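Local atomic coordinates of aromatic-amino-acid aminotransferase (Burkholderia pseudomallei, PDB entry 4F4E), a protein that probably transfers amino groups between aromatic amino acids such as tyrosine and 2-oxoglutarate, using a covalently held pyridoxal 5'-phosphate cofactor. Residues A[146-151]-A[155-160]; A[170-173]-A[179-182]. All blocks are in the same frame, centred on the assembly; numbering follows the deposited sequence.

The two contacts show how neighbouring strands of one sheet can serve different surroundings. Contact 1 packs strand 146-150 against the helix that follows it; contact 2 closes a hairpin at the sheet's edge, and their centres lie about 15 Å apart. Parallel strand pairing joins them through two probable hydrogen bonds, Ile148 O to Tyr170 N at 2.8 Å and Asp150 O to Tyr173 N at 2.9 Å. Val146 and Ile148 face the helix of contact 1, whereas Ala147 and Ser149 touch Tyr170. Contact 1 also holds His156, bonded to Asp234, probably the family's partner of the pyridine nitrogen in the Lys269-bound cofactor; Tyr170 and Tyr172 of contact 2 line a site holding 1,2-ethanediol.

Contact 1 (A[146-151]-A[155-160]); sequences VAISDP and NHRALF
A chi1 of 174° turns CG1 of Val146 away from the backbone N and leaves CG2 beside it, and both methyls meet Phe160, whose own chi1 of -76° places CG beside its backbone N and drops the ring toward the strand. The pair belongs to a beta-alpha-beta unit made of strand 146-150, helix 154-162 and strand 167-174, in the large mixed sheet of this class-I-type aminotransferase. Strand and helix segments run nearly antiparallel at 166°, their axes 9.3 Å apart. Val146 CG1 makes a CH-pi contact, 4.1 Å from the Phe160 ring centroid and shifted toward the rim, while CG2 of the same valine meets Phe160 CD1 at 3.8 Å. Leu159 CD2 lies over the other face, so the phenyl ring is held between two aliphatic groups.

Two residues further along the strand, Ile148 divides its branches between His156 and Arg157, about one helical turn before Phe160. Its CG2 reaches His156 CB at 4.1 Å; its CD1 extends to Arg157 CB at 3.9 Å and passes close to the guanidinium, whose NH1 bonds to Val167 O on the next strand. Ile148 thus meets His156 at CB, while Ser152 OG at ND1 and Asp234 OD2 at NE2 fix the turn of the imidazole. In this family a histidine at the matching place braces the aspartate that pairs with the pyridine nitrogen of the cofactor, and the bond here is consistent with that second-shell role. A cis peptide precedes Pro151, and Ser149 OG donates to Pro151 O at 2.7 Å from above the carbonyl plane.

Contact 2 (A[170-173]-A[179-182]); sequences YPYY and GVNF. With EDO (1,2-ethanediol), chain C.
A small site beside the edge of the sheet holds 1,2-ethanediol, probably from the crystallisation liquor, against one face of the Tyr172 ring, and Val180 lies over the other. Val180 CG2 stands 4.1 Å from the ring centroid, 27° off the normal, in a CH-pi contact; across the ring, C1 of the diol comes to 3.2 Å from Tyr172 CE1. The diol's O1 approaches Tyr170 at the ring edge and donates to its OH at 2.7 Å, leaving that hydroxyl to bond Val199 O as well. The diol is also hydrogen-bonded to His201 O, and Tyr172 OH is tied to Val210 O.

The backbone that carries these rings is a beta hairpin, strand 167-174 turning back into the weakly bonded strand 179-180. Tyr173 and Val180 form an antiparallel, non-hydrogen-bonded pair with CA atoms 4.9 Å apart. Next to it, Asn181 N donates to Tyr172 O at 2.7 Å, nearly straight (164° at the hydrogen) and lying in the carbonyl plane. The same oxygen also receives a weaker CA-H...O contact from Val180 CA at 3.2 Å. Asn181 centres an inverse gamma turn and is the N-cap of helix 182-189: its OD1 takes up Gly184 N, while ND2 lies 3.9 Å from Pro171 CB.

Contact 1 (A[146-151]-A[155-160])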
ATOM      1  N   VAL A 146     -14.898 -10.873 -15.038  1.00 12.47           N
ATOM      2  CA  VAL A 146     -13.661 -10.300 -15.515  1.00 11.48           C
ATOM      3  C   VAL A 146     -13.026 -11.237 -16.502  1.00 11.53           C
ATOM      4  O   VAL A 146     -12.893 -12.445 -16.222  1.00 11.91           O
ATOM      5  CB  VAL A 146     -12.698 -10.086 -14.349  1.00 10.83           C
ATOM      6  CG1 VAL A 146     -11.337  -9.618 -14.866  1.00 10.36           C
ATOM      7  CG2 VAL A 146     -13.299  -9.104 -13.389  1.00 10.49           C
ATOM      8  N   ALA A 147     -12.604 -10.705 -17.647  1.00 10.81           N
ATOM      9  CA  ALA A 147     -11.973 -11.480 -18.706  1.00 10.65           C
ATOM     10  C   ALA A 147     -10.538 -11.042 -18.846  1.00 10.12           C
ATOM     11  O   ALA A 147     -10.278  -9.863 -18.999  1.00  9.50           O
ATOM     12  CB  ALA A 147     -12.701 -11.284 -20.027  1.00 10.65           C
ATOM     13  N   ILE A 148      -9.639 -12.026 -18.813  1.00 10.42           N
ATOM     14  CA  ILE A 148      -8.206 -11.831 -18.947  1.00 10.24           C
ATOM     15  C   ILE A 148      -7.655 -12.566 -20.157  1.00 10.82           C
ATOM     16  O   ILE A 148      -8.289 -13.495 -20.667  1.00 11.78           O
ATOM     17  CB  ILE A 148      -7.451 -12.245 -17.654  1.00  9.84           C
ATOM     18  CG1 ILE A 148      -7.604 -13.738 -17.340  1.00  9.95           C
ATOM     19  CG2 ILE A 148      -7.948 -11.397 -16.520  1.00  9.53           C
ATOM     20  CD1 ILE A 148      -6.628 -14.245 -16.275  1.00  9.59           C
ATOM     21  N   SER A 149      -6.443 -12.208 -20.594  1.00 10.84           N
ATOM     22  CA  SER A 149      -5.864 -12.921 -21.735  1.00 10.71           C
ATOM     23  C   SER A 149      -5.478 -14.340 -21.369  1.00 11.20           C
ATOM     24  O   SER A 149      -5.057 -14.609 -20.232  1.00 11.47           O
ATOM     25  CB  SER A 149      -4.676 -12.167 -22.330  1.00 10.39           C
ATOM     26  OG  SER A 149      -3.593 -11.982 -21.413  1.00  9.76           O
ATOM     27  N   ASP A 150      -5.568 -15.243 -22.345  1.00 11.42           N
ATOM     28  CA  ASP A 150      -4.985 -16.581 -22.250  1.00 12.07           C
ATOM     29  C   ASP A 150      -3.585 -16.617 -22.872  1.00 11.46           C
ATOM     30  O   ASP A 150      -3.460 -16.568 -24.112  1.00 11.90           O
ATOM     31  CB  ASP A 150      -5.869 -17.562 -23.041  1.00 13.01           C
ATOM     32  CG  ASP A 150      -5.335 -18.990 -23.016  1.00 14.25           C
ATOM     33  OD1 ASP A 150      -4.723 -19.356 -22.003  1.00 15.37           O
ATOM     34  OD2 ASP A 150      -5.563 -19.717 -24.012  1.00 15.08           O
ATOM     35  N   PRO A 151      -2.516 -16.699 -22.066  1.00 11.24           N
ATOM     36  CA  PRO A 151      -2.345 -16.590 -20.640  1.00 10.82           C
ATOM     37  C   PRO A 151      -2.175 -15.123 -20.262  1.00 10.69           C
ATOM     38  O   PRO A 151      -2.107 -14.256 -21.133  1.00 10.72           O
ATOM     39  CB  PRO A 151      -1.028 -17.316 -20.408  1.00 10.87           C
ATOM     40  CG  PRO A 151      -0.222 -16.985 -21.581  1.00 10.78           C
ATOM     41  CD  PRO A 151      -1.219 -16.952 -22.727  1.00 11.15           C
ATOM     42  N   ASN A 155      -1.024 -12.625 -11.452  1.00 11.12           N
ATOM     43  CA  ASN A 155      -1.731 -11.906 -10.428  1.00 10.71           C
ATOM     44  C   ASN A 155      -2.992 -11.254 -10.978  1.00 10.17           C
ATOM     45  O   ASN A 155      -3.833 -10.835 -10.186  1.00 10.35           O
ATOM     46  CB  ASN A 155      -0.794 -10.913  -9.716  1.00 11.00           C
ATOM     47  CG  ASN A 155      -1.236 -10.574  -8.305  1.00 10.91           C
ATOM     48  OD1 ASN A 155      -1.914 -11.375  -7.674  1.00 11.37           O
ATOM     49  ND2 ASN A 155      -0.912  -9.349  -7.825  1.00 10.53           N
ATOM     50  N   HIS A 156      -3.222 -11.219 -12.297  1.00  9.67           N
ATOM     51  CA  HIS A 156      -4.525 -10.787 -12.773  1.00 10.01           C
ATOM     52  C   HIS A 156      -5.649 -11.665 -12.258  1.00 10.12           C
ATOM     53  O   HIS A 156      -6.571 -11.195 -11.575  1.00 10.31           O
ATOM     54  CB  HIS A 156      -4.607 -10.728 -14.304  1.00  9.92           C
ATOM     55  CG  HIS A 156      -3.958  -9.509 -14.939  1.00  9.58           C
ATOM     56  ND1 HIS A 156      -3.441  -9.543 -16.192  1.00 10.04           N
ATOM     57  CD2 HIS A 156      -3.827  -8.196 -14.506  1.00  9.41           C
ATOM     58  CE1 HIS A 156      -2.955  -8.336 -16.499  1.00  9.82           C
ATOM     59  NE2 HIS A 156      -3.202  -7.517 -15.474  1.00  9.39           N
ATOM     60  N   ARG A 157      -5.575 -12.946 -12.540  1.00 10.64           N
ATOM     61  CA  ARG A 157      -6.615 -13.854 -12.070  1.00 11.56           C
ATOM     62  C   ARG A 157      -6.716 -13.813 -10.545  1.00 11.46           C
ATOM     63  O   ARG A 157      -7.812 -13.698 -10.008  1.00 11.63           O
ATOM     64  CB  ARG A 157      -6.342 -15.295 -12.540  1.00 12.82           C
ATOM     65  CG  ARG A 157      -7.447 -16.265 -12.081  1.00 14.90           C
ATOM     66  CD  ARG A 157      -7.207 -17.666 -12.586  1.00 16.84           C
ATOM     67  NE  ARG A 157      -7.373 -17.692 -14.024  1.00 18.73           N
ATOM     68  CZ  ARG A 157      -8.538 -17.832 -14.656  1.00 20.69           C
ATOM     69  NH1 ARG A 157      -9.664 -17.933 -13.994  1.00 21.49           N
ATOM     70  NH2 ARG A 157      -8.559 -17.838 -15.982  1.00 23.91           N
ATOM     71  N   ALA A 158      -5.566 -13.885  -9.864  1.00 10.64           N
ATOM     72  CA  ALA A 158      -5.555 -13.943  -8.406  1.00 10.92           C
ATOM     73  C   ALA A 158      -6.188 -12.683  -7.808  1.00 10.65           C
ATOM     74  O   ALA A 158      -6.998 -12.757  -6.901  1.00 11.37           O
ATOM     75  CB  ALA A 158      -4.128 -14.118  -7.900  1.00 10.95           C
ATOM     76  N   LEU A 159      -5.826 -11.518  -8.344  1.00  9.67           N
ATOM     77  CA  LEU A 159      -6.343 -10.252  -7.810  1.00  9.52           C
ATOM     78  C   LEU A 159      -7.854 -10.068  -7.975  1.00  9.36           C
ATOM     79  O   LEU A 159      -8.563  -9.706  -7.046  1.00  9.62           O
ATOM     80  CB  LEU A 159      -5.550  -9.067  -8.406  1.00  8.77           C
ATOM     81  CG  LEU A 159      -5.912  -7.680  -7.901  1.00  8.57           C
ATOM     82  CD1 LEU A 159      -4.651  -6.744  -7.915  1.00  8.18           C
ATOM     83  CD2 LEU A 159      -7.055  -7.058  -8.709  1.00  8.65           C
ATOM     84  N   PHE A 160      -8.370 -10.336  -9.157  1.00  9.36           N
ATOM     85  CA  PHE A 160      -9.768 -10.133  -9.416  1.00  9.88           C
ATOM     86  C   PHE A 160     -10.608 -11.209  -8.739  1.00 11.21           C
ATOM     87  O   PHE A 160     -11.689 -10.899  -8.245  1.00 11.12           O
ATOM     88  CB  PHE A 160     -10.033 -10.055 -10.921  1.00  9.72           C
ATOM     89  CG  PHE A 160      -9.617  -8.748 -11.509  1.00  9.26           C
ATOM     90  CD1 PHE A 160     -10.401  -7.633 -11.325  1.00  9.38           C
ATOM     91  CD2 PHE A 160      -8.403  -8.605 -12.171  1.00  9.23           C
ATOM     92  CE1 PHE A 160     -10.033  -6.379 -11.850  1.00  9.14           C
ATOM     93  CE2 PHE A 160      -8.027  -7.373 -12.708  1.00  8.84           C
ATOM     94  CZ  PHE A 160      -8.844  -6.263 -12.561  1.00  8.86           C
TER

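Contact 2 (A[170-173]-A[179-182])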
ATOM      1  N   TYR A 170     -10.043 -14.889 -22.393  1.00 12.63           N
ATOM      2  CA  TYR A 170     -10.244 -14.823 -23.810  1.00 12.75           C
ATOM      3  C   TYR A 170      -9.037 -15.436 -24.531  1.00 13.09           C
ATOM      4  O   TYR A 170      -7.897 -15.249 -24.081  1.00 12.80           O
ATOM      5  CB  TYR A 170     -10.514 -13.397 -24.327  1.00 12.55           C
ATOM      6  CG  TYR A 170      -9.525 -12.317 -23.909  1.00 11.69           C
ATOM      7  CD1 TYR A 170      -8.368 -12.104 -24.611  1.00 11.60           C
ATOM      8  CD2 TYR A 170      -9.784 -11.479 -22.826  1.00 11.56           C
ATOM      9  CE1 TYR A 170      -7.469 -11.100 -24.238  1.00 11.16           C
ATOM     10  CE2 TYR A 170      -8.907 -10.455 -22.467  1.00 10.97           C
ATOM     11  CZ  TYR A 170      -7.737 -10.290 -23.155  1.00 10.87           C
ATOM     12  OH  TYR A 170      -6.814  -9.298 -22.783  1.00 10.40           O
ATOM     13  N   PRO A 171      -9.292 -16.181 -25.628  1.00 13.37           N
ATOM     14  CA  PRO A 171      -8.183 -16.630 -26.470  1.00 13.52           C
ATOM     15  C   PRO A 171      -7.258 -15.466 -26.795  1.00 13.54           C
ATOM     16  O   PRO A 171      -7.745 -14.359 -27.032  1.00 13.71           O
ATOM     17  CB  PRO A 171      -8.882 -17.174 -27.726  1.00 13.97           C
ATOM     18  CG  PRO A 171     -10.266 -17.542 -27.271  1.00 14.58           C
ATOM     19  CD  PRO A 171     -10.606 -16.488 -26.243  1.00 14.07           C
ATOM     20  N   TYR A 172      -5.945 -15.713 -26.817  1.00 13.14           N
ATOM     21  CA  TYR A 172      -4.975 -14.657 -27.077  1.00 13.10           C
ATOM     22  C   TYR A 172      -3.690 -15.210 -27.665  1.00 13.60           C
ATOM     23  O   TYR A 172      -3.484 -15.128 -28.888  1.00 15.16           O
ATOM     24  CB  TYR A 172      -4.716 -13.790 -25.811  1.00 12.31           C
ATOM     25  CG  TYR A 172      -3.897 -12.575 -26.128  1.00 12.22           C
ATOM     26  CD1 TYR A 172      -4.454 -11.526 -26.801  1.00 12.60           C
ATOM     27  CD2 TYR A 172      -2.521 -12.541 -25.897  1.00 12.14           C
ATOM     28  CE1 TYR A 172      -3.705 -10.418 -27.177  1.00 12.93           C
ATOM     29  CE2 TYR A 172      -1.777 -11.442 -26.208  1.00 11.95           C
ATOM     30  CZ  TYR A 172      -2.357 -10.379 -26.864  1.00 12.73           C
ATOM     31  OH  TYR A 172      -1.604  -9.261 -27.238  1.00 12.99           O
ATOM     32  N   TYR A 173      -2.855 -15.843 -26.842  1.00 13.39           N
ATOM     33  CA  TYR A 173      -1.604 -16.419 -27.330  1.00 13.85           C
ATOM     34  C   TYR A 173      -1.846 -17.686 -28.165  1.00 14.69           C
ATOM     35  O   TYR A 173      -2.568 -18.582 -27.724  1.00 15.52           O
ATOM     36  CB  TYR A 173      -0.711 -16.788 -26.159  1.00 13.45           C
ATOM     37  CG  TYR A 173       0.558 -17.439 -26.635  1.00 13.59           C
ATOM     38  CD1 TYR A 173       1.537 -16.707 -27.295  1.00 14.02           C
ATOM     39  CD2 TYR A 173       0.770 -18.789 -26.459  1.00 13.93           C
ATOM     40  CE1 TYR A 173       2.722 -17.330 -27.756  1.00 13.84           C
ATOM     41  CE2 TYR A 173       1.918 -19.400 -26.939  1.00 14.18           C
ATOM     42  CZ  TYR A 173       2.881 -18.667 -27.566  1.00 13.84           C
ATOM     43  OH  TYR A 173       4.010 -19.347 -27.977  1.00 14.54           O
ATOM     44  N   GLY A 179       2.067 -16.075 -32.289  1.00 17.31           N
ATOM     45  CA  GLY A 179       1.396 -14.779 -32.385  1.00 17.13           C
ATOM     46  C   GLY A 179       0.083 -14.776 -31.640  1.00 16.73           C
ATOM     47  O   GLY A 179      -0.096 -15.513 -30.689  1.00 16.00           O
ATOM     48  N   VAL A 180      -0.824 -13.917 -32.074  1.00 17.09           N
ATOM     49  CA  VAL A 180      -2.106 -13.740 -31.405  1.00 17.04           C
ATOM     50  C   VAL A 180      -3.190 -14.461 -32.224  1.00 17.94           C
ATOM     51  O   VAL A 180      -3.177 -14.414 -33.471  1.00 18.69           O
ATOM     52  CB  VAL A 180      -2.457 -12.253 -31.206  1.00 17.72           C
ATOM     53  CG1 VAL A 180      -2.448 -11.530 -32.533  1.00 19.81           C
ATOM     54  CG2 VAL A 180      -3.829 -12.112 -30.535  1.00 17.15           C
ATOM     55  N   ASN A 181      -4.071 -15.182 -31.526  1.00 17.15           N
ATOM     56  CA  ASN A 181      -5.269 -15.754 -32.138  1.00 17.95           C
ATOM     57  C   ASN A 181      -6.304 -14.651 -32.047  1.00 18.44           C
ATOM     58  O   ASN A 181      -7.155 -14.700 -31.186  1.00 18.06           O
ATOM     59  CB  ASN A 181      -5.728 -17.011 -31.405  1.00 17.84           C
ATOM     60  CG  ASN A 181      -7.063 -17.521 -31.880  1.00 18.06           C
ATOM     61  OD1 ASN A 181      -7.616 -17.020 -32.854  1.00 18.19           O
ATOM     62  ND2 ASN A 181      -7.595 -18.491 -31.190  1.00 17.60           N
ATOM     63  N   PHE A 182      -6.234 -13.685 -32.961  1.00 19.59           N
ATOM     64  CA  PHE A 182      -7.099 -12.520 -32.887  1.00 20.97           C
ATOM     65  C   PHE A 182      -8.546 -12.868 -33.161  1.00 22.64           C
ATOM     66  O   PHE A 182      -9.451 -12.257 -32.583  1.00 22.28           O
ATOM     67  CB  PHE A 182      -6.633 -11.381 -33.790  1.00 21.66           C
ATOM     68  CG  PHE A 182      -7.388 -10.113 -33.543  1.00 22.67           C
ATOM     69  CD1 PHE A 182      -7.260  -9.451 -32.315  1.00 22.80           C
ATOM     70  CD2 PHE A 182      -8.358  -9.690 -34.428  1.00 24.55           C
ATOM     71  CE1 PHE A 182      -7.984  -8.318 -32.033  1.00 23.35           C
ATOM     72  CE2 PHE A 182      -9.105  -8.549 -34.143  1.00 25.66           C
ATOM     73  CZ  PHE A 182      -8.921  -7.865 -32.948  1.00 24.66           C
TER
HETATM   74  C1  EDO C 500      -4.275  -8.450 -24.660  1.00 19.95           C
HETATM   75  O1  EDO C 500      -4.465  -8.000 -23.340  1.00 16.89           O
HETATM   76  C2  EDO C 500      -3.826  -7.344 -25.626  1.00 20.49           C
HETATM   77  O2  EDO C 500      -2.536  -6.894 -25.318  1.00 19.47           O